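Long-range contacts in carbohydrate kinase, FGGY (Novosphingobium aromaticivorans, PDB 3H6E), which probably transfers a phosphate group to a sugar or related substrate, as kinases of the FGGY family do: residues A[263-268]-A[385-390]; A[281-286]-A[293-298]. All blocks are in the same frame, centred on the assembly; numbering follows the deposited sequence.

How the contacts relate
Both contacts belong to the C-terminal FGGY domain and lie about 11 Å apart, centre to centre. They share its mixed sheet. Strand 261-266 of contact 1 is the neighbour of strand 292-298 of contact 2, and strand 282-286 is the outermost strand beyond that. Along the chain the order is 263-268, 281-286, 293-298, 385-390, which nests contact 2 inside the loop closed by contact 1. Probable backbone bonds join them, from A263 N to A296 O and from R265 N to P294 O. Contact 2 pairs the outermost strand with its neighbour, while contact 1 ties strand 261-266 to the chain leaving helix 363-384.

Contact 1. Residues A[263-268]-A[385-390]; sequences AMRLPA and IGSTGR
R265, on strand 261-266, reaches across to the backbone of I385 and G386, where helix 363-384 ends. That end is a Schellman motif: G386 has positive phi and is the first residue to leave the helix. The chain then turns toward strand 390-394 of the same sheet, in the actin-like ATPase fold of FGGY kinases. The CB of R265 faces two side chains, with S387 OG at 3.9 Å and I385 CD1 at 4.1 Å. CG stands opposite the backbone N (chi1 168°), and the chain runs extended to NE. This carries the guanidinium past the S387 side chain to the peptide groups of the turn. CD passes I385 O at 3.4 Å. NE forms a salt bridge with E251, which also accepts a hydrogen bond from T388 OG1. CZ lies 3.2 Å from G386 O, which sits over one face of the guanidinium, displaced toward its rim. NH1 gives the hydrogen bond of this contact, to I385 O at 2.7 Å, with an N-H...O angle of 153°. The acceptor lies in the guanidinium plane, and NH1 meets a lone pair in the carbonyl plane. The two carbonyls thus take different positions, one at the edge and one over a face. A leucine in place of R265 would probably leave I385 O without this donor and E251 without its charged mate. I385 adds apolar packing. Its side chain points to the strand and also touches P294 and A296 of strand 292-298. S387 OG is held by T253, on the neighbouring strand 252-256. At the start of the strand segment, I385 CD1 rests 3.9 Å from A263 CB and 3.7 Å from A263 O.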
loop_
_atom_site.group_PDB
_atom_site.type_symbol
_atom_site.label_atom_id
_atom_site.label_comp_id
_atom_site.label_asym_id
_atom_site.label_seq_id
_atom_site.Cartn_x
_atom_site.Cartn_y
_atom_site.Cartn_z
ATOM N N ALA A 263 -6.904 5.538 -2.127
ATOM C CA ALA A 263 -8.104 5.213 -1.375
ATOM C C ALA A 263 -8.328 3.707 -1.378
ATOM O O ALA A 263 -8.533 3.105 -2.432
ATOM C CB ALA A 263 -9.309 5.934 -1.957
HETATM N N MSE A 264 -8.282 3.103 -0.195
HETATM C CA MSE A 264 -8.556 1.682 -0.053
HETATM C C MSE A 264 -9.786 1.478 0.818
HETATM O O MSE A 264 -9.766 1.760 2.018
HETATM C CB MSE A 264 -7.353 0.972 0.551
HETATM C CG MSE A 264 -6.067 1.187 -0.237
HETATM SE SE MSE A 264 -4.515 0.400 0.642
HETATM C CE MSE A 264 -4.978 -1.485 0.448
ATOM N N ARG A 265 -10.860 0.995 0.206
ATOM C CA ARG A 265 -12.124 0.841 0.911
ATOM C C ARG A 265 -12.304 -0.554 1.499
ATOM O O ARG A 265 -11.947 -1.555 0.881
ATOM C CB ARG A 265 -13.296 1.166 -0.017
ATOM C CG ARG A 265 -14.643 0.761 0.541
ATOM C CD ARG A 265 -15.757 1.003 -0.453
ATOM N NE ARG A 265 -17.029 0.511 0.061
ATOM C CZ ARG A 265 -18.144 0.402 -0.653
ATOM N NH1 ARG A 265 -18.157 0.747 -1.929
ATOM N NH2 ARG A 265 -19.245 -0.061 -0.083
ATOM N N LEU A 266 -12.865 -0.607 2.701
ATOM C CA LEU A 266 -13.203 -1.867 3.348
ATOM C C LEU A 266 -14.718 -2.002 3.377
ATOM O O LEU A 266 -15.360 -1.623 4.357
ATOM C CB LEU A 266 -12.648 -1.900 4.770
ATOM C CG LEU A 266 -11.165 -1.541 4.895
ATOM C CD1 LEU A 266 -10.777 -1.222 6.336
ATOM C CD2 LEU A 266 -10.301 -2.654 4.324
ATOM N N PRO A 267 -15.297 -2.535 2.294
ATOM C CA PRO A 267 -16.757 -2.582 2.155
ATOM C C PRO A 267 -17.426 -3.429 3.240
ATOM O O PRO A 267 -16.891 -4.459 3.646
ATOM C CB PRO A 267 -16.959 -3.221 0.774
ATOM C CG PRO A 267 -15.641 -3.063 0.066
ATOM C CD PRO A 267 -14.613 -3.149 1.145
ATOM N N ALA A 268 -18.584 -2.979 3.707
ATOM C CA ALA A 268 -19.370 -3.739 4.669
ATOM C C ALA A 268 -20.391 -4.578 3.916
ATOM O O ALA A 268 -20.994 -5.502 4.468
ATOM C CB ALA A 268 -20.061 -2.805 5.651
ATOM N N ILE A 385 -15.259 4.297 -6.108
ATOM C CA ILE A 385 -15.246 2.997 -5.441
ATOM C C ILE A 385 -16.347 2.859 -4.391
ATOM O O ILE A 385 -16.425 1.846 -3.698
ATOM C CB ILE A 385 -13.871 2.702 -4.786
ATOM C CG1 ILE A 385 -13.489 3.818 -3.812
ATOM C CG2 ILE A 385 -12.794 2.538 -5.850
ATOM C CD1 ILE A 385 -12.183 3.575 -3.081
ATOM N N GLY A 386 -17.189 3.881 -4.269
ATOM C CA GLY A 386 -18.314 3.832 -3.353
ATOM C C GLY A 386 -17.953 4.044 -1.895
ATOM O O GLY A 386 -18.661 3.568 -1.006
ATOM N N SER A 387 -16.860 4.761 -1.644
ATOM C CA SER A 387 -16.442 5.079 -0.278
ATOM C C SER A 387 -17.489 5.933 0.429
ATOM O O SER A 387 -17.922 6.959 -0.095
ATOM C CB SER A 387 -15.098 5.818 -0.270
ATOM O OG SER A 387 -14.011 4.941 -0.500
ATOM N N THR A 388 -17.887 5.500 1.621
ATOM C CA THR A 388 -18.840 6.241 2.434
ATOM C C THR A 388 -18.596 6.002 3.916
ATOM O O THR A 388 -17.808 5.134 4.294
ATOM C CB THR A 388 -20.289 5.824 2.129
ATOM O OG1 THR A 388 -20.427 4.409 2.306
ATOM C CG2 THR A 388 -20.676 6.203 0.708
ATOM N N GLY A 389 -19.281 6.781 4.749
ATOM C CA GLY A 389 -19.341 6.518 6.175
ATOM C C GLY A 389 -18.159 7.011 6.986
ATOM O O GLY A 389 -18.276 7.967 7.748
ATOM N N ARG A 390 -17.021 6.345 6.830
ATOM C CA ARG A 390 -15.832 6.675 7.600
ATOM C C ARG A 390 -14.608 6.713 6.705
ATOM O O ARG A 390 -14.333 5.762 5.978
ATOM C CB ARG A 390 -15.629 5.649 8.715
ATOM C CG ARG A 390 -16.863 5.433 9.567
ATOM C CD ARG A 390 -16.761 4.165 10.385
ATOM N NE ARG A 390 -18.078 3.577 10.604
ATOM C CZ ARG A 390 -18.789 3.722 11.715
ATOM N NH1 ARG A 390 -18.310 4.434 12.728
ATOM N NH2 ARG A 390 -19.983 3.143 11.813
#

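Contact 2. Residues A[281-286]-A[293-298]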
loop_
_atom_site.group_PDB
_atom_site.type_symbol
_atom_site.label_atom_id
_atom_site.label_comp_id
_atom_site.label_asym_id
_atom_site.label_seq_id
_atom_site.Cartn_x
_atom_site.Cartn_y
_atom_site.Cartn_z
ATOM N N ASP A 281 -7.804 4.887 -13.098
ATOM C CA ASP A 281 -6.818 4.588 -12.066
ATOM C C ASP A 281 -7.424 3.928 -10.820
ATOM O O ASP A 281 -7.101 4.293 -9.688
ATOM C CB ASP A 281 -6.033 5.851 -11.691
ATOM C CG ASP A 281 -4.535 5.603 -11.610
ATOM O OD1 ASP A 281 -4.144 4.442 -11.374
ATOM O OD2 ASP A 281 -3.747 6.560 -11.799
ATOM N N CYS A 282 -8.305 2.956 -11.039
ATOM C CA CYS A 282 -8.835 2.135 -9.955
ATOM C C CYS A 282 -8.217 0.743 -10.020
ATOM O O CYS A 282 -7.679 0.342 -11.052
ATOM C CB CYS A 282 -10.360 2.038 -10.041
ATOM S SG CYS A 282 -11.244 3.602 -9.783
ATOM N N LEU A 283 -8.291 0.009 -8.916
ATOM C CA LEU A 283 -7.791 -1.360 -8.874
ATOM C C LEU A 283 -8.439 -2.125 -7.722
ATOM O O LEU A 283 -9.139 -1.541 -6.894
ATOM C CB LEU A 283 -6.263 -1.386 -8.750
ATOM C CG LEU A 283 -5.624 -0.811 -7.481
ATOM C CD1 LEU A 283 -4.276 -1.467 -7.218
ATOM C CD2 LEU A 283 -5.487 0.708 -7.553
ATOM N N VAL A 284 -8.217 -3.431 -7.673
ATOM C CA VAL A 284 -8.807 -4.241 -6.622
ATOM C C VAL A 284 -7.763 -5.004 -5.827
ATOM O O VAL A 284 -7.112 -5.906 -6.347
ATOM C CB VAL A 284 -9.825 -5.248 -7.170
ATOM C CG1 VAL A 284 -10.516 -5.961 -6.007
ATOM C CG2 VAL A 284 -10.837 -4.549 -8.071
ATOM N N ASN A 285 -7.612 -4.626 -4.564
ATOM C CA ASN A 285 -6.772 -5.352 -3.632
ATOM C C ASN A 285 -7.618 -6.336 -2.843
ATOM O O ASN A 285 -8.824 -6.446 -3.064
ATOM C CB ASN A 285 -6.061 -4.384 -2.688
ATOM C CG ASN A 285 -5.061 -3.497 -3.411
ATOM O OD1 ASN A 285 -4.188 -3.987 -4.132
ATOM N ND2 ASN A 285 -5.184 -2.183 -3.226
ATOM N N VAL A 286 -6.980 -7.046 -1.923
ATOM C CA VAL A 286 -7.645 -8.069 -1.136
ATOM C C VAL A 286 -7.202 -7.926 0.311
ATOM O O VAL A 286 -6.030 -7.652 0.576
ATOM C CB VAL A 286 -7.270 -9.475 -1.645
ATOM C CG1 VAL A 286 -7.721 -10.532 -0.671
ATOM C CG2 VAL A 286 -7.881 -9.722 -3.020
ATOM N N VAL A 293 -10.829 -5.419 -1.812
ATOM C CA VAL A 293 -10.570 -4.086 -1.295
ATOM C C VAL A 293 -10.526 -3.100 -2.453
ATOM O O VAL A 293 -9.460 -2.847 -3.019
ATOM C CB VAL A 293 -9.229 -4.039 -0.552
ATOM C CG1 VAL A 293 -8.872 -2.607 -0.162
ATOM C CG2 VAL A 293 -9.261 -4.957 0.662
ATOM N N PRO A 294 -11.692 -2.551 -2.821
ATOM C CA PRO A 294 -11.771 -1.598 -3.931
ATOM C C PRO A 294 -10.838 -0.416 -3.700
ATOM O O PRO A 294 -10.807 0.139 -2.601
ATOM C CB PRO A 294 -13.233 -1.144 -3.897
ATOM C CG PRO A 294 -13.962 -2.285 -3.277
ATOM C CD PRO A 294 -13.015 -2.857 -2.257
ATOM N N SER A 295 -10.085 -0.043 -4.731
ATOM C CA SER A 295 -9.070 0.993 -4.597
ATOM C C SER A 295 -9.087 1.985 -5.754
ATOM O O SER A 295 -9.409 1.632 -6.882
ATOM C CB SER A 295 -7.684 0.356 -4.493
ATOM O OG SER A 295 -7.700 -0.732 -3.583
ATOM N N ALA A 296 -8.731 3.229 -5.457
ATOM C CA ALA A 296 -8.577 4.254 -6.481
ATOM C C ALA A 296 -7.438 5.173 -6.078
ATOM O O ALA A 296 -7.399 5.652 -4.945
ATOM C CB ALA A 296 -9.858 5.044 -6.642
ATOM N N ARG A 297 -6.502 5.412 -6.990
ATOM C CA ARG A 297 -5.411 6.337 -6.703
ATOM C C ARG A 297 -5.260 7.474 -7.706
ATOM O O ARG A 297 -5.875 7.485 -8.775
ATOM C CB ARG A 297 -4.064 5.610 -6.524
ATOM C CG ARG A 297 -4.017 4.149 -6.950
ATOM C CD ARG A 297 -4.101 3.970 -8.455
ATOM N NE ARG A 297 -2.831 4.161 -9.160
ATOM C CZ ARG A 297 -1.865 3.245 -9.236
ATOM N NH1 ARG A 297 -2.004 2.083 -8.614
ATOM N NH2 ARG A 297 -0.754 3.493 -9.919
ATOM N N PHE A 298 -4.440 8.440 -7.315
ATOM C CA PHE A 298 -3.968 9.499 -8.193
ATOM C C PHE A 298 -2.728 10.076 -7.520
ATOM O O PHE A 298 -2.599 10.016 -6.298
ATOM C CB PHE A 298 -5.041 10.571 -8.426
ATOM C CG PHE A 298 -5.266 11.485 -7.255
ATOM C CD1 PHE A 298 -6.020 11.071 -6.169
ATOM C CD2 PHE A 298 -4.749 12.772 -7.253
ATOM C CE1 PHE A 298 -6.238 11.917 -5.092
ATOM C CE2 PHE A 298 -4.965 13.624 -6.181
ATOM C CZ PHE A 298 -5.711 13.192 -5.096
#
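D281-V286 and V293-F298 pair antiparallel, their strand axes 4.5 Å apart at closest approach and their directions 143° apart. L283 with S295 and N285 with V293 are the hydrogen-bonded pairs, while C282 with A296 and V284 with P294 are non-hydrogen-bonded. One further backbone bond, from R297 N to D281 O, extends the ladder beyond C282. D281 and R297 also meet through their side chains, which cross at about a right angle. OD1 forms a salt bridge with NE at 2.6 Å, and the carboxylate and guanidinium planes are 29° apart. The other carboxylate oxygen, OD2, accepts a hydrogen bond from G347 N, so both oxygens are engaged. R297 comes to this position through bends at chi2 and chi3, which turn its chain toward the D281 carboxylate. L283 CD2 lies 3.7 Å from R297 CD and near the guanidinium plane, at its edge. W260 makes a cation-pi contact with the same arginine. The two strands form a beta hairpin, and strand 282-286 is the outermost on this side of the domain's mixed sheet. On the face with L283, the leucine CD2 also packs on S295 CB at 3.8 Å, and N285 CB meets V293 CB. Both N285 and V293 touch M264 of the adjoining strand. V293 O takes two hydrogen bonds, from N285 N across the hairpin and from S295 OG at 2.8 Å, which approach from opposite faces of the carbonyl plane. On the other face C282 and A296 turn to helix 363-384, where they touch L384 and A381. C282 SG packs against A296 CB at 3.7 Å.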